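Local coordinates for protein putative NADH-flavin reductase (Lactobacillus casei ATCC 334, PDB 3H2S) that binds NADPH in a Rossmann-type fold and probably acts as an NAD(P)H-dependent oxidoreductase, at residues 90-104 against 144-158. Sequence-based numbering, arbitrary orientation.
Sequences VSLLRNSDTLAVFIL and FLQMNANVNWIGISP. With NDP (NADPH dihydro-nicotinamide-adenine-dinucleotide phosphate), chain C.
One water closes the end of the strand pair where D97 meets N152: it donates to S96 O and T98 O and accepts from N152 N at 2.8 Å. Beside it, N152 ND2 donates to D97 O (3.0 Å); the oxygen lies in the amide plane of N152, but the donor stands well above the carbonyl plane of D97. From here strands 99-103 and 153-158 run parallel as neighbours within the Rossmann-type sheet, laced by five backbone bonds from A100 N–N152 O (2.9 Å) to L104 N–I156 O.

On the face carrying F102, L145 lays CD2 over the ring, 3.8 Å from its centroid and 15° off the normal, while W153 CB touches F102 CE2. W153 has CG between its backbone N and carbonyl carbon (chi1 61°), which carries the indole back over its own segment, where NE1 donates to N148 O (2.9 Å). V90 CG2 meets the F144 ring at its edge. On the other face V101 CG1 packs on I156 CD1 (3.8 Å), beneath helix 189-201.

At the far end I103 CG2 lies 3.5 Å from NDP O4D and P158 CG lies by NDP C2N. The parallel ladder runs up to the cofactor, so that I103 and P158, one from each segment, lie against the ribose and the nicotinamide of NADPH.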
loop_
_atom_site.group_PDB
_atom_site.type_symbol
_atom_site.label_atom_id
_atom_site.label_comp_id
_atom_site.label_asym_id
_atom_site.label_seq_id
_atom_site.Cartn_x
_atom_site.Cartn_y
_atom_site.Cartn_z
ATOM N N VAL A 90 -1.916 -0.238 7.879
ATOM C CA VAL A 90 -2.989 -1.146 7.470
ATOM C C VAL A 90 -2.561 -2.617 7.531
ATOM O O VAL A 90 -3.310 -3.478 8.011
ATOM C CB VAL A 90 -3.553 -0.783 6.067
ATOM C CG1 VAL A 90 -4.467 -1.906 5.537
ATOM C CG2 VAL A 90 -4.339 0.539 6.146
ATOM N N SER A 91 -1.326 -2.900 7.142
ATOM C CA SER A 91 -0.862 -4.282 7.115
ATOM C C SER A 91 -0.783 -4.883 8.513
ATOM O O SER A 91 -0.842 -6.104 8.670
ATOM C CB SER A 91 0.491 -4.386 6.414
ATOM O OG SER A 91 1.556 -4.025 7.285
ATOM N N LEU A 92 -0.707 -4.023 9.531
ATOM C CA LEU A 92 -0.618 -4.483 10.923
ATOM C C LEU A 92 -2.004 -4.638 11.536
ATOM O O LEU A 92 -2.136 -5.084 12.672
ATOM C CB LEU A 92 0.188 -3.487 11.768
ATOM C CG LEU A 92 1.577 -3.101 11.262
ATOM C CD1 LEU A 92 2.203 -2.049 12.173
ATOM C CD2 LEU A 92 2.456 -4.358 11.199
ATOM N N LEU A 93 -3.026 -4.163 10.833
ATOM C CA LEU A 93 -4.370 -4.168 11.392
ATOM C C LEU A 93 -5.291 -5.243 10.819
ATOM O O LEU A 93 -6.485 -5.250 11.103
ATOM C CB LEU A 93 -5.001 -2.789 11.247
ATOM C CG LEU A 93 -4.139 -1.653 11.798
ATOM C CD1 LEU A 93 -4.856 -0.354 11.601
ATOM C CD2 LEU A 93 -3.827 -1.899 13.272
ATOM N N ARG A 94 -4.732 -6.177 10.057
ATOM C CA ARG A 94 -5.539 -7.231 9.459
ATOM C C ARG A 94 -6.126 -8.135 10.544
ATOM O O ARG A 94 -5.438 -8.506 11.481
ATOM C CB ARG A 94 -4.690 -8.048 8.483
ATOM C CG ARG A 94 -4.048 -7.172 7.400
ATOM C CD ARG A 94 -5.107 -6.618 6.450
ATOM N NE ARG A 94 -4.474 -5.944 5.314
ATOM C CZ ARG A 94 -5.127 -5.274 4.376
ATOM N NH1 ARG A 94 -6.448 -5.153 4.452
ATOM N NH2 ARG A 94 -4.451 -4.668 3.404
ATOM N N ASN A 95 -7.416 -8.426 10.440
ATOM C CA ASN A 95 -8.119 -9.194 11.473
ATOM C C ASN A 95 -7.958 -8.644 12.900
ATOM O O ASN A 95 -7.713 -9.397 13.841
ATOM C CB ASN A 95 -7.695 -10.662 11.425
ATOM C CG ASN A 95 -8.026 -11.318 10.095
ATOM O OD1 ASN A 95 -9.126 -11.136 9.554
ATOM N ND2 ASN A 95 -7.053 -12.043 9.536
ATOM N N SER A 96 -8.076 -7.330 13.047
ATOM C CA SER A 96 -8.062 -6.695 14.365
ATOM C C SER A 96 -9.189 -5.673 14.437
ATOM O O SER A 96 -9.595 -5.110 13.419
ATOM C CB SER A 96 -6.713 -6.012 14.612
ATOM O OG SER A 96 -6.763 -5.119 15.717
ATOM N N ASP A 97 -9.673 -5.424 15.647
ATOM C CA ASP A 97 -10.784 -4.499 15.864
ATOM C C ASP A 97 -10.264 -3.069 15.951
ATOM O O ASP A 97 -11.051 -2.114 16.005
ATOM C CB ASP A 97 -11.505 -4.840 17.175
ATOM C CG ASP A 97 -12.295 -6.126 17.088
ATOM O OD1 ASP A 97 -12.577 -6.580 15.957
ATOM O OD2 ASP A 97 -12.662 -6.665 18.152
ATOM N N THR A 98 -8.939 -2.935 15.992
ATOM C CA THR A 98 -8.288 -1.638 16.197
ATOM C C THR A 98 -8.784 -0.560 15.246
ATOM O O THR A 98 -8.724 -0.726 14.028
ATOM C CB THR A 98 -6.764 -1.771 16.084
ATOM O OG1 THR A 98 -6.319 -2.757 17.017
ATOM C CG2 THR A 98 -6.061 -0.433 16.398
ATOM N N LEU A 99 -9.179 0.584 15.814
ATOM C CA LEU A 99 -9.554 1.752 15.033
ATOM C C LEU A 99 -8.305 2.472 14.556
ATOM O O LEU A 99 -7.380 2.711 15.331
ATOM C CB LEU A 99 -10.375 2.722 15.889
ATOM C CG LEU A 99 -11.711 2.241 16.450
ATOM C CD1 LEU A 99 -12.293 3.350 17.327
ATOM C CD2 LEU A 99 -12.637 1.961 15.302
ATOM N N ALA A 100 -8.290 2.861 13.291
ATOM C CA ALA A 100 -7.165 3.633 12.765
ATOM C C ALA A 100 -7.678 4.899 12.101
ATOM O O ALA A 100 -8.370 4.829 11.080
ATOM C CB ALA A 100 -6.378 2.798 11.765
ATOM N N VAL A 101 -7.311 6.056 12.651
ATOM C CA VAL A 101 -7.656 7.327 12.033
ATOM C C VAL A 101 -6.481 7.899 11.251
ATOM O O VAL A 101 -5.396 8.099 11.793
ATOM C CB VAL A 101 -8.147 8.364 13.082
ATOM C CG1 VAL A 101 -8.444 9.734 12.426
ATOM C CG2 VAL A 101 -9.369 7.833 13.803
ATOM N N PHE A 102 -6.723 8.208 9.986
ATOM C CA PHE A 102 -5.693 8.794 9.121
ATOM C C PHE A 102 -6.069 10.231 8.812
ATOM O O PHE A 102 -7.223 10.509 8.449
ATOM C CB PHE A 102 -5.587 8.012 7.802
ATOM C CG PHE A 102 -5.142 6.602 7.975
ATOM C CD1 PHE A 102 -3.809 6.269 7.831
ATOM C CD2 PHE A 102 -6.055 5.604 8.313
ATOM C CE1 PHE A 102 -3.371 4.959 8.024
ATOM C CE2 PHE A 102 -5.624 4.297 8.560
ATOM C CZ PHE A 102 -4.280 3.973 8.405
ATOM N N ILE A 103 -5.136 11.148 9.073
ATOM C CA ILE A 103 -5.301 12.520 8.644
ATOM C C ILE A 103 -4.870 12.607 7.180
ATOM O O ILE A 103 -3.728 12.291 6.830
ATOM C CB ILE A 103 -4.471 13.523 9.456
ATOM C CG1 ILE A 103 -4.813 13.447 10.965
ATOM C CG2 ILE A 103 -4.708 14.923 8.925
ATOM C CD1 ILE A 103 -4.019 14.433 11.815
ATOM N N LEU A 104 -5.776 13.083 6.340
ATOM C CA LEU A 104 -5.538 13.124 4.904
ATOM C C LEU A 104 -5.291 14.566 4.468
ATOM O O LEU A 104 -4.936 15.419 5.285
ATOM C CB LEU A 104 -6.732 12.503 4.165
ATOM C CG LEU A 104 -6.973 11.020 4.494
ATOM C CD1 LEU A 104 -8.290 10.537 3.893
ATOM C CD2 LEU A 104 -5.807 10.142 4.041
ATOM N N PHE A 144 -5.962 4.333 -1.475
ATOM C CA PHE A 144 -5.497 3.057 -0.917
ATOM C C PHE A 144 -6.389 2.595 0.233
ATOM O O PHE A 144 -6.726 1.419 0.340
ATOM C CB PHE A 144 -4.061 3.165 -0.412
ATOM C CG PHE A 144 -3.663 2.033 0.484
ATOM C CD1 PHE A 144 -3.337 0.799 -0.046
ATOM C CD2 PHE A 144 -3.640 2.194 1.871
ATOM C CE1 PHE A 144 -3.036 -0.284 0.782
ATOM C CE2 PHE A 144 -3.270 1.144 2.702
ATOM C CZ PHE A 144 -2.999 -0.104 2.162
ATOM N N LEU A 145 -6.738 3.514 1.122
ATOM C CA LEU A 145 -7.572 3.150 2.268
ATOM C C LEU A 145 -8.878 2.469 1.832
ATOM O O LEU A 145 -9.284 1.457 2.406
ATOM C CB LEU A 145 -7.858 4.375 3.140
ATOM C CG LEU A 145 -6.690 4.968 3.934
ATOM C CD1 LEU A 145 -7.139 6.229 4.663
ATOM C CD2 LEU A 145 -6.060 3.988 4.915
ATOM N N GLN A 146 -9.464 2.959 0.747
ATOM C CA GLN A 146 -10.746 2.442 0.257
ATOM C C GLN A 146 -10.648 1.029 -0.306
ATOM O O GLN A 146 -11.664 0.395 -0.556
ATOM C CB GLN A 146 -11.329 3.381 -0.795
ATOM C CG GLN A 146 -11.700 4.743 -0.226
ATOM C CD GLN A 146 -12.088 5.714 -1.304
ATOM O OE1 GLN A 146 -11.285 6.551 -1.723
ATOM N NE2 GLN A 146 -13.279 5.527 -1.853
HETATM N N MSE A 147 -9.429 0.557 -0.537
HETATM C CA MSE A 147 -9.200 -0.818 -0.990
HETATM C C MSE A 147 -9.376 -1.824 0.150
HETATM O O MSE A 147 -9.257 -3.044 -0.050
HETATM C CB MSE A 147 -7.788 -0.962 -1.556
HETATM C CG MSE A 147 -7.499 -0.080 -2.747
HETATM SE SE MSE A 147 -5.613 -0.208 -3.237
HETATM C CE MSE A 147 -5.721 0.706 -4.935
ATOM N N ASN A 148 -9.608 -1.308 1.354
ATOM C CA ASN A 148 -9.566 -2.133 2.551
ATOM C C ASN A 148 -10.891 -2.154 3.303
ATOM O O ASN A 148 -11.078 -1.411 4.255
ATOM C CB ASN A 148 -8.400 -1.688 3.449
ATOM C CG ASN A 148 -7.076 -1.719 2.719
ATOM O OD1 ASN A 148 -6.600 -0.685 2.224
ATOM N ND2 ASN A 148 -6.577 -2.931 2.470
ATOM N N ALA A 149 -11.797 -3.025 2.867
ATOM C CA ALA A 149 -13.170 -3.060 3.379
ATOM C C ALA A 149 -13.265 -3.697 4.758
ATOM O O ALA A 149 -14.322 -3.666 5.384
ATOM C CB ALA A 149 -14.060 -3.795 2.420
ATOM N N ASN A 150 -12.209 -4.388 5.171
ATOM C CA ASN A 150 -12.243 -5.195 6.385
ATOM C C ASN A 150 -11.268 -4.720 7.475
ATOM O O ASN A 150 -10.929 -5.462 8.391
ATOM C CB ASN A 150 -11.982 -6.657 6.027
ATOM C CG ASN A 150 -12.931 -7.163 4.950
ATOM O OD1 ASN A 150 -12.501 -7.607 3.883
ATOM N ND2 ASN A 150 -14.233 -7.007 5.188
ATOM N N VAL A 151 -10.918 -3.442 7.431
ATOM C CA VAL A 151 -10.110 -2.823 8.465
ATOM C C VAL A 151 -10.880 -1.626 8.986
ATOM O O VAL A 151 -11.622 -0.980 8.220
ATOM C CB VAL A 151 -8.724 -2.376 7.892
ATOM C CG1 VAL A 151 -8.021 -1.393 8.832
ATOM C CG2 VAL A 151 -7.838 -3.614 7.667
ATOM N N ASN A 152 -10.766 -1.347 10.288
ATOM C CA ASN A 152 -11.537 -0.239 10.872
ATOM C C ASN A 152 -10.834 1.116 10.728
ATOM O O ASN A 152 -10.427 1.731 11.723
ATOM C CB ASN A 152 -11.906 -0.505 12.340
ATOM C CG ASN A 152 -12.932 -1.617 12.484
ATOM O OD1 ASN A 152 -13.805 -1.793 11.628
ATOM N ND2 ASN A 152 -12.834 -2.371 13.571
ATOM N N TRP A 153 -10.631 1.543 9.489
ATOM C CA TRP A 153 -9.956 2.814 9.241
ATOM C C TRP A 153 -10.963 3.949 9.139
ATOM O O TRP A 153 -12.152 3.714 8.933
ATOM C CB TRP A 153 -9.081 2.745 7.983
ATOM C CG TRP A 153 -9.834 2.452 6.716
ATOM C CD1 TRP A 153 -10.011 1.228 6.129
ATOM C CD2 TRP A 153 -10.565 3.390 5.912
ATOM N NE1 TRP A 153 -10.759 1.358 4.987
ATOM C CE2 TRP A 153 -11.085 2.679 4.816
ATOM C CE3 TRP A 153 -10.705 4.788 5.933
ATOM C CZ2 TRP A 153 -11.828 3.299 3.814
ATOM C CZ3 TRP A 153 -11.436 5.397 4.925
ATOM C CH2 TRP A 153 -11.967 4.657 3.878
ATOM N N ILE A 154 -10.502 5.158 9.444
ATOM C CA ILE A 154 -11.311 6.354 9.330
ATOM C C ILE A 154 -10.423 7.453 8.731
ATOM O O ILE A 154 -9.291 7.653 9.166
ATOM C CB ILE A 154 -11.829 6.828 10.701
ATOM C CG1 ILE A 154 -12.743 5.782 11.351
ATOM C CG2 ILE A 154 -12.581 8.162 10.570
ATOM C CD1 ILE A 154 -12.952 6.030 12.845
ATOM N N GLY A 155 -10.903 8.103 7.672
ATOM C CA GLY A 155 -10.162 9.214 7.083
ATOM C C GLY A 155 -10.745 10.561 7.470
ATOM O O GLY A 155 -11.971 10.742 7.495
ATOM N N ILE A 156 -9.872 11.488 7.862
ATOM C CA ILE A 156 -10.290 12.852 8.133
ATOM C C ILE A 156 -9.380 13.842 7.409
ATOM O O ILE A 156 -8.156 13.888 7.636
ATOM C CB ILE A 156 -10.270 13.185 9.643
ATOM C CG1 ILE A 156 -11.085 12.168 10.437
ATOM C CG2 ILE A 156 -10.797 14.600 9.873
ATOM C CD1 ILE A 156 -11.049 12.397 11.946
ATOM N N SER A 157 -9.988 14.635 6.531
ATOM C CA SER A 157 -9.255 15.666 5.808
ATOM C C SER A 157 -9.439 16.978 6.548
ATOM O O SER A 157 -10.562 17.298 6.978
ATOM C CB SER A 157 -9.780 15.806 4.375
ATOM O OG SER A 157 -9.338 14.740 3.560
ATOM N N PRO A 158 -8.362 17.781 6.622
ATOM C CA PRO A 158 -8.457 19.145 7.084
ATOM C C PRO A 158 -9.154 20.011 6.042
ATOM O O PRO A 158 -9.212 19.649 4.874
ATOM C CB PRO A 158 -6.987 19.584 7.247
ATOM C CG PRO A 158 -6.140 18.348 6.990
ATOM C CD PRO A 158 -6.993 17.425 6.187
HETATM P PA NDP C . 4.218 17.916 11.278
HETATM O O1A NDP C . 5.102 18.455 10.117
HETATM O O2A NDP C . 4.029 18.776 12.481
HETATM O O5B NDP C . 5.200 16.574 11.602
HETATM C C5B NDP C . 4.371 15.384 11.609
HETATM C C4B NDP C . 5.139 14.195 12.308
HETATM O O4B NDP C . 5.841 13.480 11.311
HETATM C C3B NDP C . 6.237 14.683 13.312
HETATM O O3B NDP C . 5.967 14.039 14.517
HETATM C C2B NDP C . 7.566 14.135 12.646
HETATM O O2B NDP C . 8.595 13.779 13.501
HETATM C C1B NDP C . 6.969 12.902 11.900
HETATM N N9A NDP C . 7.854 12.481 10.802
HETATM C C8A NDP C . 8.109 13.254 9.640
HETATM N N7A NDP C . 8.922 12.642 8.776
HETATM C C5A NDP C . 9.190 11.395 9.379
HETATM C C6A NDP C . 9.965 10.318 8.914
HETATM N N6A NDP C . 10.620 10.450 7.726
HETATM N N1A NDP C . 10.287 9.311 9.803
HETATM C C2A NDP C . 9.568 9.268 10.964
HETATM N N3A NDP C . 8.634 10.150 11.433
HETATM C C4A NDP C . 8.530 11.266 10.633
HETATM O O3 NDP C . 2.857 17.802 10.488
HETATM P PN NDP C . 1.320 18.311 10.601
HETATM O O1N NDP C . 0.828 18.049 12.037
HETATM O O2N NDP C . 1.409 19.768 10.260
HETATM O O5D NDP C . 0.341 17.460 9.609
HETATM C C5D NDP C . -0.345 16.282 10.042
HETATM C C4D NDP C . -1.197 15.790 8.858
HETATM O O4D NDP C . -1.932 16.920 8.421
HETATM C C3D NDP C . -0.451 15.209 7.620
HETATM O O3D NDP C . -1.196 14.197 7.048
HETATM C C2D NDP C . -0.345 16.491 6.716
HETATM O O2D NDP C . -0.291 16.153 5.353
HETATM C C1D NDP C . -1.759 17.096 7.035
HETATM N N1N NDP C . -1.869 18.472 6.555
HETATM C C2N NDP C . -2.809 18.698 5.463
HETATM C C3N NDP C . -2.727 20.086 4.827
HETATM C C7N NDP C . -4.027 20.402 4.108
HETATM O O7N NDP C . -4.586 19.533 3.454
HETATM N N7N NDP C . -4.466 21.717 4.072
HETATM C C4N NDP C . -2.182 21.241 5.641
HETATM C C5N NDP C . -1.019 20.883 6.531
HETATM C C6N NDP C . -0.927 19.465 7.049
HETATM P P2B NDP C . 9.552 14.922 14.162
HETATM O O1X NDP C . 8.719 15.724 15.227
HETATM O O2X NDP C . 10.614 14.149 15.029
HETATM O O3X NDP C . 10.143 15.831 13.140
HETATM O O HOH W 1 -9.118 -2.704 12.168
#